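Local atomic coordinates of transposon Tn7 transposition protein TnsA (Escherichia coli, PDB entry 1T0F), a protein that forms the Tn7 transposase together with TnsB and, as a metal-dependent endonuclease, breaks the 5' DNA strands during transposition. Residues A[80-85]-A[116-121]; A[8-13]-A[105-110]. All blocks are in the same frame, centred on the assembly; numbering follows the deposited sequence.

Interaction 1. Residues A[80-85]-A[116-121]; sequences LDIREQ and TDFLVD. With MG (magnesium ion), chain E.
Leu-80 to Glu-84 and Phe-118 to Asp-121 run antiparallel, their axes 4.6 Å apart at 167°, with Asp-81 facing Asp-121 and Arg-83 facing Leu-119 as hydrogen-bonded pairs. A classic beta bulge marks one end, where Asp-121 O accepts from both Leu-80 N and Asp-81 N. On the face carrying Asp-81 and Leu-119, the arginine chain bends at chi3 (-73°), which lays its guanidinium across the neighbouring strand. Arg-83 NH2 forms a salt bridge with Asp-121 OD2 at 2.9 Å, on the syn lone pair, though the oxygen sits 28° out of the guanidinium plane. The approach of Arg-83 NE to Asp-81 OD2 is long, 3.8 Å, and charge-only; that oxygen also accepts from Gly-29 N. Leu-119 CD2 lies over one guanidinium face, offset toward its rim; over the opposite face, likewise offset, a water joins Asp-81 OD2 to Asp-121 OD2. A second, in-plane water ties Arg-83 NE to Asp-121 OD2 and Leu-119 O. A leucine in place of Arg-83 would probably leave Asp-81 and Asp-121, whose OD2 atoms stand 4.3 Å apart, without the positive charge beside them. On the face carrying Ile-82 and Phe-118, Ile-82 CG2 meets Phe-118 CD1 at 3.8 Å, and helix 64-75 packs on both through Leu-73 and Val-69. At the far end, Asp-117 OD2 binds magnesium at 2.4 Å alongside Gln-133 and Val-134, while its OD1 shares a water with Gln-85 OE1; Gln-85 NE2 donates to the catalytic Glu-66. The pairing thus joins a charge network to the metal centre of a PDDEXK-type nuclease, with Gln-85 a second-shell link between two active-site carboxylates.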
ATOM      1  N   LEU A  80       3.545 -12.531  -4.930  1.00 22.85           N
ATOM      2  CA  LEU A  80       3.012 -13.704  -4.246  1.00 22.84           C
ATOM      3  C   LEU A  80       2.314 -13.333  -2.940  1.00 23.24           C
ATOM      4  O   LEU A  80       1.246 -13.863  -2.620  1.00 21.81           O
ATOM      5  CB  LEU A  80       4.143 -14.688  -3.951  1.00 23.69           C
ATOM      6  CG  LEU A  80       3.771 -16.008  -3.280  1.00 28.47           C
ATOM      7  CD1 LEU A  80       2.849 -16.823  -4.187  1.00 28.68           C
ATOM      8  CD2 LEU A  80       5.045 -16.786  -2.985  1.00 31.85           C
ATOM      9  N   ASP A  81       2.927 -12.433  -2.178  1.00 22.55           N
ATOM     10  CA  ASP A  81       2.347 -12.010  -0.907  1.00 21.31           C
ATOM     11  C   ASP A  81       2.574 -10.518  -0.697  1.00 21.24           C
ATOM     12  O   ASP A  81       3.548  -9.949  -1.191  1.00 21.02           O
ATOM     13  CB  ASP A  81       2.971 -12.800   0.252  1.00 22.97           C
ATOM     14  CG  ASP A  81       2.174 -12.674   1.554  1.00 27.36           C
ATOM     15  OD1 ASP A  81       1.057 -12.106   1.532  1.00 25.73           O
ATOM     16  OD2 ASP A  81       2.659 -13.161   2.603  1.00 29.48           O
ATOM     17  N   ILE A  82       1.644  -9.895   0.014  1.00 18.42           N
ATOM     18  CA  ILE A  82       1.722  -8.474   0.334  1.00 19.60           C
ATOM     19  C   ILE A  82       1.416  -8.389   1.822  1.00 18.94           C
ATOM     20  O   ILE A  82       0.304  -8.704   2.246  1.00 19.62           O
ATOM     21  CB  ILE A  82       0.667  -7.651  -0.435  1.00 19.06           C
ATOM     22  CG1 ILE A  82       0.977  -7.671  -1.938  1.00 19.66           C
ATOM     23  CG2 ILE A  82       0.655  -6.203   0.081  1.00 19.94           C
ATOM     24  CD1 ILE A  82      -0.139  -7.078  -2.799  1.00 22.70           C
ATOM     25  N   ARG A  83       2.411  -7.995   2.608  1.00 17.75           N
ATOM     26  CA  ARG A  83       2.240  -7.864   4.048  1.00 17.85           C
ATOM     27  C   ARG A  83       2.338  -6.389   4.438  1.00 16.92           C
ATOM     28  O   ARG A  83       3.428  -5.843   4.564  1.00 17.17           O
ATOM     29  CB  ARG A  83       3.296  -8.707   4.772  1.00 18.36           C
ATOM     30  CG  ARG A  83       2.955 -10.218   4.783  1.00 20.02           C
ATOM     31  CD  ARG A  83       4.050 -11.077   5.425  1.00 20.18           C
ATOM     32  NE  ARG A  83       5.246 -11.204   4.587  1.00 19.68           N
ATOM     33  CZ  ARG A  83       6.420 -11.661   5.018  1.00 21.69           C
ATOM     34  NH1 ARG A  83       6.567 -12.030   6.281  1.00 24.10           N
ATOM     35  NH2 ARG A  83       7.445 -11.773   4.186  1.00 24.14           N
ATOM     36  N   GLU A  84       1.182  -5.759   4.619  1.00 19.00           N
ATOM     37  CA  GLU A  84       1.109  -4.336   4.955  1.00 19.05           C
ATOM     38  C   GLU A  84       1.326  -4.066   6.439  1.00 21.89           C
ATOM     39  O   GLU A  84       1.088  -4.937   7.280  1.00 20.82           O
ATOM     40  CB  GLU A  84      -0.246  -3.752   4.527  1.00 18.23           C
ATOM     41  CG  GLU A  84      -1.446  -4.101   5.425  1.00 18.14           C
ATOM     42  CD  GLU A  84      -2.109  -5.441   5.093  1.00 22.11           C
ATOM     43  OE1 GLU A  84      -1.485  -6.290   4.419  1.00 22.02           O
ATOM     44  OE2 GLU A  84      -3.263  -5.649   5.527  1.00 23.17           O
ATOM     45  N   GLN A  85       1.777  -2.850   6.743  1.00 19.95           N
ATOM     46  CA  GLN A  85       2.028  -2.420   8.122  1.00 19.50           C
ATOM     47  C   GLN A  85       2.876  -3.478   8.831  1.00 19.76           C
ATOM     48  O   GLN A  85       2.496  -4.004   9.887  1.00 21.20           O
ATOM     49  CB  GLN A  85       0.699  -2.229   8.869  1.00 17.71           C
ATOM     50  CG  GLN A  85      -0.480  -1.672   8.058  1.00 20.82           C
ATOM     51  CD  GLN A  85      -0.195  -0.345   7.356  1.00 23.90           C
ATOM     52  OE1 GLN A  85       0.667   0.433   7.779  1.00 23.64           O
ATOM     53  NE2 GLN A  85      -0.942  -0.077   6.282  1.00 22.68           N
ATOM     54  N   THR A 116       6.877  -0.830   8.438  1.00 20.42           N
ATOM     55  CA  THR A 116       7.135  -0.532   7.035  1.00 19.84           C
ATOM     56  C   THR A 116       5.804  -0.783   6.341  1.00 19.70           C
ATOM     57  O   THR A 116       5.171  -1.818   6.553  1.00 19.59           O
ATOM     58  CB  THR A 116       8.246  -1.448   6.479  1.00 21.03           C
ATOM     59  OG1 THR A 116       9.497  -1.056   7.053  1.00 21.78           O
ATOM     60  CG2 THR A 116       8.347  -1.327   4.958  1.00 21.56           C
ATOM     61  N   ASP A 117       5.374   0.161   5.514  1.00 17.22           N
ATOM     62  CA  ASP A 117       4.076   0.045   4.887  1.00 18.37           C
ATOM     63  C   ASP A 117       3.782  -1.245   4.142  1.00 17.15           C
ATOM     64  O   ASP A 117       2.667  -1.751   4.248  1.00 16.16           O
ATOM     65  CB  ASP A 117       3.819   1.264   4.008  1.00 18.58           C
ATOM     66  CG  ASP A 117       3.869   2.560   4.814  1.00 23.87           C
ATOM     67  OD1 ASP A 117       3.534   2.516   6.019  1.00 28.74           O
ATOM     68  OD2 ASP A 117       4.243   3.609   4.263  1.00 21.75           O
ATOM     69  N   PHE A 118       4.759  -1.774   3.406  1.00 16.01           N
ATOM     70  CA  PHE A 118       4.560  -3.029   2.668  1.00 18.73           C
ATOM     71  C   PHE A 118       5.823  -3.871   2.588  1.00 16.22           C
ATOM     72  O   PHE A 118       6.901  -3.359   2.280  1.00 18.71           O
ATOM     73  CB  PHE A 118       4.125  -2.773   1.214  1.00 17.43           C
ATOM     74  CG  PHE A 118       2.842  -2.012   1.065  1.00 19.43           C
ATOM     75  CD1 PHE A 118       1.611  -2.663   1.126  1.00 18.52           C
ATOM     76  CD2 PHE A 118       2.865  -0.640   0.812  1.00 18.23           C
ATOM     77  CE1 PHE A 118       0.418  -1.957   0.931  1.00 19.10           C
ATOM     78  CE2 PHE A 118       1.682   0.075   0.614  1.00 17.48           C
ATOM     79  CZ  PHE A 118       0.453  -0.583   0.672  1.00 19.43           C
ATOM     80  N   LEU A 119       5.691  -5.164   2.863  1.00 16.01           N
ATOM     81  CA  LEU A 119       6.807  -6.094   2.716  1.00 16.88           C
ATOM     82  C   LEU A 119       6.244  -7.004   1.628  1.00 18.10           C
ATOM     83  O   LEU A 119       5.204  -7.636   1.816  1.00 17.32           O
ATOM     84  CB  LEU A 119       7.078  -6.889   3.997  1.00 17.92           C
ATOM     85  CG  LEU A 119       8.138  -7.981   3.802  1.00 17.19           C
ATOM     86  CD1 LEU A 119       9.458  -7.368   3.361  1.00 20.10           C
ATOM     87  CD2 LEU A 119       8.330  -8.756   5.104  1.00 20.51           C
ATOM     88  N   VAL A 120       6.928  -7.063   0.494  1.00 19.81           N
ATOM     89  CA  VAL A 120       6.420  -7.813  -0.652  1.00 19.33           C
ATOM     90  C   VAL A 120       7.276  -9.004  -1.030  1.00 19.12           C
ATOM     91  O   VAL A 120       8.506  -8.916  -1.031  1.00 17.82           O
ATOM     92  CB  VAL A 120       6.308  -6.861  -1.887  1.00 19.19           C
ATOM     93  CG1 VAL A 120       5.630  -7.572  -3.073  1.00 18.22           C
ATOM     94  CG2 VAL A 120       5.523  -5.603  -1.498  1.00 18.61           C
ATOM     95  N   ASP A 121       6.608 -10.116  -1.339  1.00 19.09           N
ATOM     96  CA  ASP A 121       7.272 -11.343  -1.772  1.00 20.23           C
ATOM     97  C   ASP A 121       6.836 -11.608  -3.216  1.00 20.31           C
ATOM     98  O   ASP A 121       5.657 -11.521  -3.532  1.00 20.93           O
ATOM     99  CB  ASP A 121       6.852 -12.525  -0.894  1.00 23.97           C
ATOM    100  CG  ASP A 121       7.453 -12.462   0.500  1.00 28.49           C
ATOM    101  OD1 ASP A 121       8.688 -12.578   0.619  1.00 32.70           O
ATOM    102  OD2 ASP A 121       6.689 -12.295   1.471  1.00 34.39           O
TER
HETATM  103 MG    MG E1010       4.090   5.717   5.398  1.00 30.08          MG
HETATM  104  O   HOH W   1       5.050 -14.159   2.640  1.00 27.43           O
HETATM  105  O   HOH W   2       5.032 -10.346   1.838  1.00 21.31           O
HETATM  106  O   HOH W   3       3.335   0.921   8.424  1.00 25.94           O
HETATM  107  O   HOH W   4       1.552   5.935   5.204  1.00 36.36           O
HETATM  108  O   HOH W   5       3.916   7.751   6.727  1.00 39.80           O

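Interaction 2. Residues A[8-13]-A[105-110]; sequences NSSFSE and PVIRGV
Ser-10, Phe-11 and Glu-13 meet Ile-107 and Val-110 in a small surface contact, 215 Å² in all, between the chain leading into helix 13-21 and the hairpin formed by strands 106-107 and 110-111. It illustrates how a loop can rest on a hairpin through van der Waals contacts and a shared water. Ser-10 CB touches Ile-107 CG2 at 3.6 Å. That methyl is turned anti to the backbone N of Ile-107, and CG1 of the same residue also borders the serine. Val-110 fits further along: its CG1 lies 3.8 Å from Phe-11 O and equally close to Glu-13 CD. In the glutamate, the bend at chi2 (-78°) brings CD beside Val-110 CG1, where CG already lies, and the two side chains pass alongside, pointing opposite ways. Between these contacts one water donates to Phe-11 O at 2.9 Å and to Ile-107 O at 3.1 Å, bridging the two backbones. Outside the pair, Gln-112 accepts from Phe-11 N and donates to Val-110 O, while Phe-11 turns its ring to Arg-19 in a cation-pi contact. Ser-12 takes the N-cap position of helix 13-21. Across from it, Ile-107 and Val-110 are joined by two backbone hydrogen bonds and close a type I' turn with Arg-108 and Gly-109 at its corners, the arrangement of a tight two-residue beta hairpin, here within a region assigned by similarity to a helix-turn-helix DNA-binding motif.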
ATOM      1  N   ASN A   8      -6.337   6.691  18.570  1.00 60.81           N
ATOM      2  CA  ASN A   8      -5.102   7.293  17.991  1.00 60.65           C
ATOM      3  C   ASN A   8      -4.134   6.233  17.462  1.00 59.23           C
ATOM      4  O   ASN A   8      -4.355   5.030  17.631  1.00 58.24           O
ATOM      5  CB  ASN A   8      -4.403   8.165  19.039  1.00 61.73           C
ATOM      6  CG  ASN A   8      -4.209   7.448  20.358  1.00 63.10           C
ATOM      7  OD1 ASN A   8      -3.544   6.414  20.426  1.00 64.11           O
ATOM      8  ND2 ASN A   8      -4.792   7.997  21.420  1.00 63.55           N
ATOM      9  N   SER A   9      -3.061   6.691  16.826  1.00 57.59           N
ATOM     10  CA  SER A   9      -2.062   5.798  16.254  1.00 56.07           C
ATOM     11  C   SER A   9      -0.960   5.405  17.231  1.00 54.75           C
ATOM     12  O   SER A   9      -0.161   4.513  16.943  1.00 54.97           O
ATOM     13  CB  SER A   9      -1.439   6.443  15.013  1.00 56.22           C
ATOM     14  OG  SER A   9      -0.840   7.686  15.327  1.00 57.40           O
ATOM     15  N   SER A  10      -0.912   6.066  18.384  1.00 52.35           N
ATOM     16  CA  SER A  10       0.104   5.756  19.385  1.00 49.62           C
ATOM     17  C   SER A  10      -0.391   4.659  20.323  1.00 47.56           C
ATOM     18  O   SER A  10      -1.577   4.594  20.647  1.00 46.78           O
ATOM     19  CB  SER A  10       0.460   7.005  20.191  1.00 50.38           C
ATOM     20  OG  SER A  10      -0.647   7.451  20.953  1.00 52.42           O
ATOM     21  N   PHE A  11       0.524   3.799  20.757  1.00 45.43           N
ATOM     22  CA  PHE A  11       0.183   2.696  21.647  1.00 44.46           C
ATOM     23  C   PHE A  11       0.890   2.819  22.986  1.00 44.09           C
ATOM     24  O   PHE A  11       1.960   3.424  23.089  1.00 42.62           O
ATOM     25  CB  PHE A  11       0.577   1.353  21.017  1.00 44.25           C
ATOM     26  CG  PHE A  11      -0.163   1.024  19.749  1.00 43.79           C
ATOM     27  CD1 PHE A  11       0.458   0.287  18.745  1.00 44.03           C
ATOM     28  CD2 PHE A  11      -1.480   1.436  19.561  1.00 44.00           C
ATOM     29  CE1 PHE A  11      -0.221  -0.035  17.568  1.00 42.87           C
ATOM     30  CE2 PHE A  11      -2.170   1.119  18.389  1.00 43.91           C
ATOM     31  CZ  PHE A  11      -1.537   0.382  17.391  1.00 43.93           C
ATOM     32  N   SER A  12       0.279   2.228  24.006  1.00 43.29           N
ATOM     33  CA  SER A  12       0.836   2.220  25.352  1.00 43.46           C
ATOM     34  C   SER A  12       1.643   0.931  25.475  1.00 43.67           C
ATOM     35  O   SER A  12       1.595   0.082  24.582  1.00 41.05           O
ATOM     36  CB  SER A  12      -0.291   2.222  26.383  1.00 43.59           C
ATOM     37  OG  SER A  12      -1.114   1.083  26.218  1.00 41.89           O
ATOM     38  N   GLU A  13       2.383   0.779  26.568  1.00 42.72           N
ATOM     39  CA  GLU A  13       3.179  -0.428  26.755  1.00 43.95           C
ATOM     40  C   GLU A  13       2.306  -1.680  26.767  1.00 43.10           C
ATOM     41  O   GLU A  13       2.679  -2.709  26.203  1.00 43.83           O
ATOM     42  CB  GLU A  13       3.986  -0.333  28.052  1.00 46.67           C
ATOM     43  CG  GLU A  13       5.119   0.678  27.984  1.00 48.73           C
ATOM     44  CD  GLU A  13       6.328   0.158  27.222  1.00 51.05           C
ATOM     45  OE1 GLU A  13       6.148  -0.591  26.237  1.00 51.51           O
ATOM     46  OE2 GLU A  13       7.465   0.508  27.606  1.00 52.83           O
ATOM     47  N   PRO A 105      11.695   6.528  17.922  1.00 26.59           N
ATOM     48  CA  PRO A 105      10.301   6.975  17.979  1.00 26.54           C
ATOM     49  C   PRO A 105       9.691   6.684  19.348  1.00 28.22           C
ATOM     50  O   PRO A 105       9.770   5.561  19.855  1.00 25.43           O
ATOM     51  CB  PRO A 105       9.643   6.170  16.865  1.00 27.22           C
ATOM     52  CG  PRO A 105      10.726   6.165  15.819  1.00 24.19           C
ATOM     53  CD  PRO A 105      11.975   5.859  16.633  1.00 26.36           C
ATOM     54  N   VAL A 106       9.082   7.701  19.942  1.00 29.44           N
ATOM     55  CA  VAL A 106       8.487   7.547  21.262  1.00 31.35           C
ATOM     56  C   VAL A 106       7.320   8.509  21.450  1.00 31.44           C
ATOM     57  O   VAL A 106       7.344   9.634  20.945  1.00 32.26           O
ATOM     58  CB  VAL A 106       9.558   7.801  22.365  1.00 31.42           C
ATOM     59  CG1 VAL A 106      10.195   9.170  22.164  1.00 32.29           C
ATOM     60  CG2 VAL A 106       8.927   7.710  23.760  1.00 33.11           C
ATOM     61  N   ILE A 107       6.294   8.045  22.155  1.00 30.01           N
ATOM     62  CA  ILE A 107       5.118   8.855  22.449  1.00 29.99           C
ATOM     63  C   ILE A 107       4.836   8.724  23.944  1.00 29.26           C
ATOM     64  O   ILE A 107       4.663   7.618  24.452  1.00 26.72           O
ATOM     65  CB  ILE A 107       3.879   8.371  21.676  1.00 30.35           C
ATOM     66  CG1 ILE A 107       4.109   8.512  20.168  1.00 33.27           C
ATOM     67  CG2 ILE A 107       2.659   9.173  22.100  1.00 31.16           C
ATOM     68  CD1 ILE A 107       4.223   9.936  19.700  1.00 36.26           C
ATOM     69  N   ARG A 108       4.799   9.857  24.639  1.00 30.15           N
ATOM     70  CA  ARG A 108       4.549   9.878  26.078  1.00 30.61           C
ATOM     71  C   ARG A 108       5.441   8.894  26.820  1.00 28.80           C
ATOM     72  O   ARG A 108       4.966   8.101  27.628  1.00 31.53           O
ATOM     73  CB  ARG A 108       3.081   9.569  26.375  1.00 31.83           C
ATOM     74  CG  ARG A 108       2.107  10.468  25.641  1.00 37.11           C
ATOM     75  CD  ARG A 108       0.775  10.546  26.367  1.00 39.54           C
ATOM     76  NE  ARG A 108       0.859  11.423  27.533  1.00 42.10           N
ATOM     77  CZ  ARG A 108       0.438  11.100  28.751  1.00 42.67           C
ATOM     78  NH1 ARG A 108      -0.101   9.906  28.975  1.00 42.48           N
ATOM     79  NH2 ARG A 108       0.560  11.973  29.746  1.00 41.45           N
ATOM     80  N   GLY A 109       6.735   8.950  26.530  1.00 28.65           N
ATOM     81  CA  GLY A 109       7.696   8.078  27.184  1.00 28.96           C
ATOM     82  C   GLY A 109       7.688   6.615  26.779  1.00 30.03           C
ATOM     83  O   GLY A 109       8.465   5.822  27.312  1.00 30.94           O
ATOM     84  N   VAL A 110       6.818   6.243  25.845  1.00 29.22           N
ATOM     85  CA  VAL A 110       6.741   4.854  25.408  1.00 29.36           C
ATOM     86  C   VAL A 110       7.351   4.683  24.017  1.00 29.73           C
ATOM     87  O   VAL A 110       6.869   5.269  23.051  1.00 29.21           O
ATOM     88  CB  VAL A 110       5.279   4.370  25.378  1.00 28.99           C
ATOM     89  CG1 VAL A 110       5.210   2.921  24.921  1.00 30.11           C
ATOM     90  CG2 VAL A 110       4.658   4.519  26.759  1.00 31.80           C
TER
HETATM   91  O   HOH W   6       2.006   6.047  24.315  1.00 31.15           O

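Both interactions bring distant parts of the chain together, and their segments alternate in sequence: 8-13, then 80-85, 105-110 and 116-121. Their centres are about 24 Å apart and their nearest atoms about 9 Å, so they do not touch. Interaction 1 is buried, about 9 Å from the centre of the chain, and joins the first two strands of the four-stranded mixed sheet; interaction 2 lies at the surface, about 25 Å out. The connection from strand 79-87 to strand 115-122 runs through helix 90-100 and the small hairpin, so the chain leaves the catalytic sheet, meets the N-terminal segment, and returns shortly before the metal-binding aspartate.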